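Local coordinates for malonyl CoA-acyl carrier protein transacylase (Staphylococcus aureus, PDB 3IM9) that transfers the malonyl group from malonyl-CoA to holo-acyl carrier protein, the step that supplies malonyl-ACP for fatty acid biosynthesis, at residues H96-G99 with E100-L104; K285-S288 with G289-K292; D108-F112 with E113-K117. One frame throughout, in Å; residues are numbered along the deposited sequence.

Contact 1. Residues H96-G99 with E100-L104; sequences HSLG and EYSSL. With CA (calcium ion), chain B.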
loop_
_atom_site.group_PDB
_atom_site.type_symbol
_atom_site.label_atom_id
_atom_site.label_comp_id
_atom_site.label_asym_id
_atom_site.label_seq_id
_atom_site.Cartn_x
_atom_site.Cartn_y
_atom_site.Cartn_z
ATOM N N HIS A 96 -0.851 -1.150 -2.228
ATOM C CA HIS A 96 -1.750 -0.859 -1.081
ATOM C C HIS A 96 -1.248 0.325 -0.283
ATOM O O HIS A 96 -0.201 0.209 0.378
ATOM C CB HIS A 96 -1.852 -2.109 -0.219
ATOM C CG HIS A 96 -3.011 -2.085 0.733
ATOM N ND1 HIS A 96 -2.961 -1.342 1.914
ATOM C CD2 HIS A 96 -4.143 -2.822 0.774
ATOM C CE1 HIS A 96 -4.106 -1.516 2.574
ATOM N NE2 HIS A 96 -4.824 -2.443 1.928
ATOM N N SER A 97 -1.944 1.467 -0.423
ATOM C CA SER A 97 -1.651 2.684 0.345
ATOM C C SER A 97 -0.241 3.181 -0.023
ATOM O O SER A 97 -0.055 3.731 -1.119
ATOM C CB SER A 97 -1.876 2.512 1.826
ATOM O OG SER A 97 -1.677 3.759 2.482
ATOM N N LEU A 98 0.781 2.991 0.821
ATOM C CA LEU A 98 2.154 3.303 0.405
ATOM C C LEU A 98 2.474 2.593 -0.944
ATOM O O LEU A 98 3.202 3.139 -1.798
ATOM C CB LEU A 98 3.083 2.847 1.554
ATOM C CG LEU A 98 4.602 3.029 1.288
ATOM C CD1 LEU A 98 5.223 1.896 0.384
ATOM C CD2 LEU A 98 4.958 4.448 0.801
ATOM N N GLY A 99 2.064 1.345 -1.056
ATOM C CA GLY A 99 2.383 0.564 -2.244
ATOM C C GLY A 99 2.020 1.239 -3.565
ATOM O O GLY A 99 2.615 0.910 -4.591
ATOM N N GLU A 100 1.018 2.151 -3.535
ATOM C CA GLU A 100 0.655 2.823 -4.779
ATOM C C GLU A 100 1.844 3.623 -5.278
ATOM O O GLU A 100 1.960 3.809 -6.502
ATOM C CB GLU A 100 -0.574 3.715 -4.512
ATOM C CG GLU A 100 -1.204 4.323 -5.836
ATOM C CD GLU A 100 -2.653 4.593 -5.673
ATOM O OE1 GLU A 100 -3.367 3.749 -5.092
ATOM O OE2 GLU A 100 -3.078 5.669 -6.165
ATOM N N TYR A 101 2.693 4.129 -4.380
ATOM C CA TYR A 101 3.919 4.880 -4.815
ATOM C C TYR A 101 4.877 3.948 -5.516
ATOM O O TYR A 101 5.586 4.380 -6.451
ATOM C CB TYR A 101 4.506 5.642 -3.660
ATOM C CG TYR A 101 3.622 6.773 -3.266
ATOM C CD1 TYR A 101 2.608 6.632 -2.289
ATOM C CD2 TYR A 101 3.803 8.036 -3.859
ATOM C CE1 TYR A 101 1.738 7.685 -1.928
ATOM C CE2 TYR A 101 2.941 9.101 -3.540
ATOM C CZ TYR A 101 1.939 8.908 -2.598
ATOM O OH TYR A 101 1.114 9.991 -2.321
ATOM N N SER A 102 5.012 2.705 -5.088
ATOM C CA SER A 102 5.826 1.770 -5.803
ATOM C C SER A 102 5.247 1.559 -7.204
ATOM O O SER A 102 6.011 1.413 -8.152
ATOM C CB SER A 102 5.842 0.458 -5.027
ATOM O OG SER A 102 6.467 0.702 -3.746
ATOM N N SER A 103 3.924 1.534 -7.317
ATOM C CA SER A 103 3.297 1.429 -8.674
ATOM C C SER A 103 3.704 2.661 -9.495
ATOM O O SER A 103 3.898 2.513 -10.745
ATOM C CB SER A 103 1.765 1.345 -8.499
ATOM O OG SER A 103 1.354 0.095 -8.051
ATOM N N LEU A 104 3.745 3.851 -8.891
ATOM C CA LEU A 104 4.067 5.125 -9.620
ATOM C C LEU A 104 5.487 5.045 -10.092
ATOM O O LEU A 104 5.813 5.500 -11.240
ATOM C CB LEU A 104 3.883 6.388 -8.753
ATOM C CG LEU A 104 2.456 6.551 -8.224
ATOM C CD1 LEU A 104 2.317 7.995 -7.624
ATOM C CD2 LEU A 104 1.350 6.343 -9.309
HETATM CA CA CA B . -1.039 9.463 -0.801
#
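Y101 CG stands anti to the carbonyl carbon (chi1 -70°), which carries the ring back along L98, while S97, with a positive phi of 64°, reverses the chain just before the helix. This tight turn between strand 92-95 and helix 99-106 has the geometry of a nucleophile elbow: a type II' turn runs from H96 to G99, and S97 at its apex is, by similarity, the active-site serine. Its OG is hydrogen-bonded to H207 and R122. The turn comes close at G99, where the lack of a side chain lets H96 N lie 3.7 Å from G99 CA.

Three amides of the helix then bond to carbonyls of the elbow. E100 N reaches S97 O at 3.1 Å, and Y101 N reaches L98 O at 2.8 Å; both donors approach from above the carbonyl plane. S103 N donates to G99 O over 3.1 Å, tilted by only 16° from the plane of the G99 carbonyl, the one bond of the three that joins residues four apart.

L98 O also sits at the edge of the tyrosine ring, 3.6 Å from Y101 CD1. E100 points its carboxylate away from the turn, where N237 and Q236 hold it. At the far end of the tyrosine, M253 O and Q256 OE1 share a calcium ion with the phenol, and Y101 OH binds that ion at 2.7 Å, with the metal lying in the ring plane.

Contact 2. Residues K285-S288 with G289-K292; sequences KVLS and GLIK
The flat groups joining K285-S288 to G289-K292 are peptide units, for no aromatic ring takes part. Each of four successive carbonyls receives, close to its own plane, the amide N-H of the residue four places on, with tilts of 16 to 21°. G289 N to K285 O measures 3.1 Å and I291 N to L287 O 2.8 Å; L290 N to V286 O and K292 N to S288 O complete the set. That regularity is the evidence for alpha-helical geometry from the first turn, with K285 at the N-cap position.

Aliphatic carbons crowd the same carbonyl oxygens. I291 places CG1 anti to its carbonyl carbon (chi1 -66°), which directs this branch back along the helix until CG1 is 3.4 Å from L287 O. L290 does likewise one residue earlier, its CG lying 3.5 Å from V286 O. The apolar side-chain contact of the pair is made at branch ends: L287 CD2 meets L290 CD1 at 4.0 Å, the two leucines crossing at a slant. F263 of helix 263-272 touches L287, L290 and I291, and I15 of strand 11-16 touches L287 and I291, which identifies this as the inward side of the helix.

Polar fastening comes from E280, whose carboxylate accepts from L287 N through OE2 and is hydrogen-bonded to S288 OG through OE1. Because E280 belongs to strand 275-281 and I291 also touches L300 of strand 299-303, the helix is tied to both parallel strands it connects, the arrangement of a beta-alpha-beta crossover.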
loop_
_atom_site.group_PDB
_atom_site.type_symbol
_atom_site.label_atom_id
_atom_site.label_comp_id
_atom_site.label_asym_id
_atom_site.label_seq_id
_atom_site.Cartn_x
_atom_site.Cartn_y
_atom_site.Cartn_z
ATOM N N LYS A 285 3.966 -11.708 1.659
ATOM C CA LYS A 285 3.047 -12.040 0.585
ATOM C C LYS A 285 1.644 -11.662 1.020
ATOM O O LYS A 285 0.689 -12.392 0.755
ATOM C CB LYS A 285 3.117 -13.532 0.259
ATOM C CG LYS A 285 3.444 -14.414 1.453
ATOM C CD LYS A 285 4.000 -15.759 1.011
ATOM C CE LYS A 285 3.002 -16.877 1.260
ATOM N NZ LYS A 285 3.483 -18.180 0.724
ATOM N N VAL A 286 1.515 -10.526 1.702
ATOM C CA VAL A 286 0.222 -10.168 2.248
ATOM C C VAL A 286 -0.806 -9.899 1.159
ATOM O O VAL A 286 -1.957 -10.337 1.275
ATOM C CB VAL A 286 0.360 -8.871 3.103
ATOM C CG1 VAL A 286 -1.029 -8.403 3.664
ATOM C CG2 VAL A 286 1.368 -9.051 4.230
ATOM N N LEU A 287 -0.416 -9.229 0.087
ATOM C CA LEU A 287 -1.479 -8.907 -0.948
ATOM C C LEU A 287 -1.890 -10.228 -1.658
ATOM O O LEU A 287 -3.056 -10.354 -2.054
ATOM C CB LEU A 287 -1.012 -7.864 -1.964
ATOM C CG LEU A 287 -0.599 -6.481 -1.374
ATOM C CD1 LEU A 287 -0.280 -5.554 -2.596
ATOM C CD2 LEU A 287 -1.678 -5.930 -0.478
ATOM N N SER A 288 -0.941 -11.149 -1.815
ATOM C CA SER A 288 -1.267 -12.423 -2.446
ATOM C C SER A 288 -2.306 -13.116 -1.617
ATOM O O SER A 288 -3.294 -13.673 -2.149
ATOM C CB SER A 288 -0.001 -13.304 -2.619
ATOM O OG SER A 288 1.017 -12.674 -3.399
ATOM N N GLY A 289 -2.193 -12.997 -0.270
ATOM C CA GLY A 289 -3.222 -13.613 0.607
ATOM C C GLY A 289 -4.571 -12.976 0.453
ATOM O O GLY A 289 -5.572 -13.653 0.528
ATOM N N LEU A 290 -4.610 -11.654 0.297
ATOM C CA LEU A 290 -5.871 -10.961 0.166
ATOM C C LEU A 290 -6.461 -11.363 -1.189
ATOM O O LEU A 290 -7.668 -11.549 -1.270
ATOM C CB LEU A 290 -5.675 -9.430 0.175
ATOM C CG LEU A 290 -5.092 -8.906 1.533
ATOM C CD1 LEU A 290 -4.972 -7.367 1.380
ATOM C CD2 LEU A 290 -6.020 -9.229 2.735
ATOM N N ILE A 291 -5.654 -11.377 -2.247
ATOM C CA ILE A 291 -6.241 -11.710 -3.578
ATOM C C ILE A 291 -6.786 -13.129 -3.595
ATOM O O ILE A 291 -7.851 -13.342 -4.191
ATOM C CB ILE A 291 -5.263 -11.447 -4.674
ATOM C CG1 ILE A 291 -5.021 -9.938 -4.739
ATOM C CG2 ILE A 291 -5.821 -11.939 -6.041
ATOM C CD1 ILE A 291 -3.904 -9.509 -5.698
ATOM N N LYS A 292 -6.097 -14.062 -2.936
ATOM C CA LYS A 292 -6.587 -15.437 -2.863
ATOM C C LYS A 292 -7.989 -15.493 -2.266
ATOM O O LYS A 292 -8.804 -16.320 -2.707
ATOM C CB LYS A 292 -5.589 -16.291 -2.049
ATOM C CG LYS A 292 -6.012 -17.791 -1.864
ATOM C CD LYS A 292 -6.252 -18.543 -3.142
ATOM C CE LYS A 292 -4.921 -18.724 -3.949
ATOM N NZ LYS A 292 -5.198 -19.399 -5.257
#

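Contact 3. Residues D108-F112 with E113-K117; sequences DVLSF and EDAVK
E113 follows F112 directly, and its amide comes close to the phenylalanine ring, E113 N lying 3.6 Å from F112 CD2; the glutamate side chain itself turns outward. At D114 the cap of helix 112-128 is made. D114 N donates to the hydroxyl of S111, the N-cap residue, over 3.2 Å. S111 can accept there because OG sits between its backbone N and carbonyl carbon (chi1 67°), turned toward the first helical turn. The reciprocal half of a capping box is completed through a water molecule instead of directly: the water accepts from S111 N at 2.9 Å and donates to D114 OD2.

A115 contributes both backbone and methyl. Its N-H bonds to S111 O at 2.8 Å, almost straight at 171°, while A115 CB faces L110 CD1 at 4.0 Å. L104 and V105 of helix 99-106 press on L110 and A115 respectively, so this side of the turn seals against the preceding helix.

V116 repeats the backbone bond one residue later, to F112 O, and adds a CH-pi contact. Its CB lies over one face of the F112 ring, 4.3 Å from the centroid and 26° off the normal, with F112 CZ the nearest ring atom. Residues of helices 35-47 and 67-84 also touch that ring.

Taken together, the early N-H groups at S111, D114 and A115 all have acceptors, and the carboxylate of D114 stands beside the start of the helix, where the helix dipole would probably favour its negative charge.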
loop_
_atom_site.group_PDB
_atom_site.type_symbol
_atom_site.label_atom_id
_atom_site.label_comp_id
_atom_site.label_asym_id
_atom_site.label_seq_id
_atom_site.Cartn_x
_atom_site.Cartn_y
_atom_site.Cartn_z
ATOM N N ASP A 108 6.664 4.734 -14.166
ATOM C CA ASP A 108 7.387 5.943 -14.565
ATOM C C ASP A 108 6.600 7.225 -14.430
ATOM O O ASP A 108 6.955 8.278 -15.011
ATOM C CB ASP A 108 7.864 5.763 -16.038
ATOM C CG ASP A 108 9.127 4.891 -16.101
ATOM O OD1 ASP A 108 9.778 4.688 -15.000
ATOM O OD2 ASP A 108 9.449 4.347 -17.203
ATOM N N VAL A 109 5.597 7.197 -13.540
ATOM C CA VAL A 109 5.000 8.459 -13.083
ATOM C C VAL A 109 5.963 9.314 -12.313
ATOM O O VAL A 109 5.956 10.534 -12.367
ATOM C CB VAL A 109 3.685 8.142 -12.281
ATOM C CG1 VAL A 109 3.182 9.435 -11.688
ATOM C CG2 VAL A 109 2.686 7.418 -13.147
ATOM N N LEU A 110 6.722 8.677 -11.428
ATOM C CA LEU A 110 7.676 9.334 -10.592
ATOM C C LEU A 110 9.003 8.554 -10.718
ATOM O O LEU A 110 8.962 7.335 -10.838
ATOM C CB LEU A 110 7.307 9.273 -9.098
ATOM C CG LEU A 110 6.097 10.131 -8.711
ATOM C CD1 LEU A 110 5.782 9.771 -7.194
ATOM C CD2 LEU A 110 6.326 11.673 -8.840
ATOM N N SER A 111 10.105 9.282 -10.630
ATOM C CA SER A 111 11.407 8.605 -10.510
ATOM C C SER A 111 11.541 8.046 -9.055
ATOM O O SER A 111 10.858 8.594 -8.105
ATOM C CB SER A 111 12.588 9.562 -10.770
ATOM O OG SER A 111 12.710 10.563 -9.747
ATOM N N PHE A 112 12.437 7.077 -8.869
ATOM C CA PHE A 112 12.571 6.536 -7.522
ATOM C C PHE A 112 13.011 7.649 -6.560
ATOM O O PHE A 112 12.525 7.717 -5.428
ATOM C CB PHE A 112 13.649 5.418 -7.505
ATOM C CG PHE A 112 13.929 4.955 -6.116
ATOM C CD1 PHE A 112 12.941 4.166 -5.411
ATOM C CD2 PHE A 112 15.065 5.412 -5.451
ATOM C CE1 PHE A 112 13.216 3.860 -4.064
ATOM C CE2 PHE A 112 15.332 5.055 -4.131
ATOM C CZ PHE A 112 14.328 4.276 -3.414
ATOM N N GLU A 113 13.984 8.520 -6.898
ATOM C CA GLU A 113 14.483 9.520 -5.959
ATOM C C GLU A 113 13.406 10.515 -5.620
ATOM O O GLU A 113 13.288 10.883 -4.425
ATOM C CB GLU A 113 15.611 10.412 -6.639
ATOM C CG GLU A 113 16.977 9.877 -6.481
ATOM C CD GLU A 113 17.998 10.752 -7.259
ATOM O OE1 GLU A 113 17.851 10.873 -8.507
ATOM O OE2 GLU A 113 18.917 11.263 -6.567
ATOM N N ASP A 114 12.546 10.869 -6.585
ATOM C CA ASP A 114 11.429 11.803 -6.260
ATOM C C ASP A 114 10.450 11.035 -5.302
ATOM O O ASP A 114 10.001 11.623 -4.288
ATOM C CB ASP A 114 10.616 12.222 -7.509
ATOM C CG ASP A 114 11.412 13.147 -8.446
ATOM O OD1 ASP A 114 12.531 13.513 -8.130
ATOM O OD2 ASP A 114 10.771 13.526 -9.462
ATOM N N ALA A 115 10.068 9.813 -5.667
ATOM C CA ALA A 115 9.076 9.029 -4.837
ATOM C C ALA A 115 9.577 8.741 -3.452
ATOM O O ALA A 115 8.799 8.796 -2.483
ATOM C CB ALA A 115 8.787 7.748 -5.532
ATOM N N VAL A 116 10.889 8.527 -3.265
ATOM C CA VAL A 116 11.373 8.179 -1.895
ATOM C C VAL A 116 11.282 9.424 -0.979
ATOM O O VAL A 116 10.949 9.358 0.195
ATOM C CB VAL A 116 12.788 7.487 -1.891
ATOM C CG1 VAL A 116 13.930 8.529 -2.037
ATOM C CG2 VAL A 116 12.931 6.701 -0.590
ATOM N N LYS A 117 11.504 10.611 -1.603
ATOM C CA LYS A 117 11.364 11.861 -0.831
ATOM C C LYS A 117 9.890 12.110 -0.562
ATOM O O LYS A 117 9.543 12.501 0.607
ATOM C CB LYS A 117 11.952 13.064 -1.637
ATOM C CG LYS A 117 13.480 12.923 -1.931
ATOM C CD LYS A 117 13.946 13.870 -3.000
ATOM C CE LYS A 117 15.447 13.771 -3.120
ATOM N NZ LYS A 117 15.902 14.602 -4.370
HETATM O O HOH W 1 9.451 12.096 -11.066
#

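Along the chain the order is contact 1, contact 3, contact 2. Contacts 1 and 3 lie on consecutive helices, 99-106 and 112-128, with centres 11 Å apart; they touch where L104 CD1 meets L110 CD1 at 3.9 Å. Contact 2, late in the sequence, also reaches the elbow: its centre is 15 Å from that of contact 1, and L287 CD2 packs on H96 CB at 3.8 Å. Contacts 2 and 3 lie on opposite sides of the chain's centre, about 16 Å apart at their nearest atoms. Strands 92-95 and 275-281, which lead into contacts 1 and 2, share one four-stranded parallel sheet, so the turn bearing S97 and helix 286-294 belong to one sheet-and-helix framework.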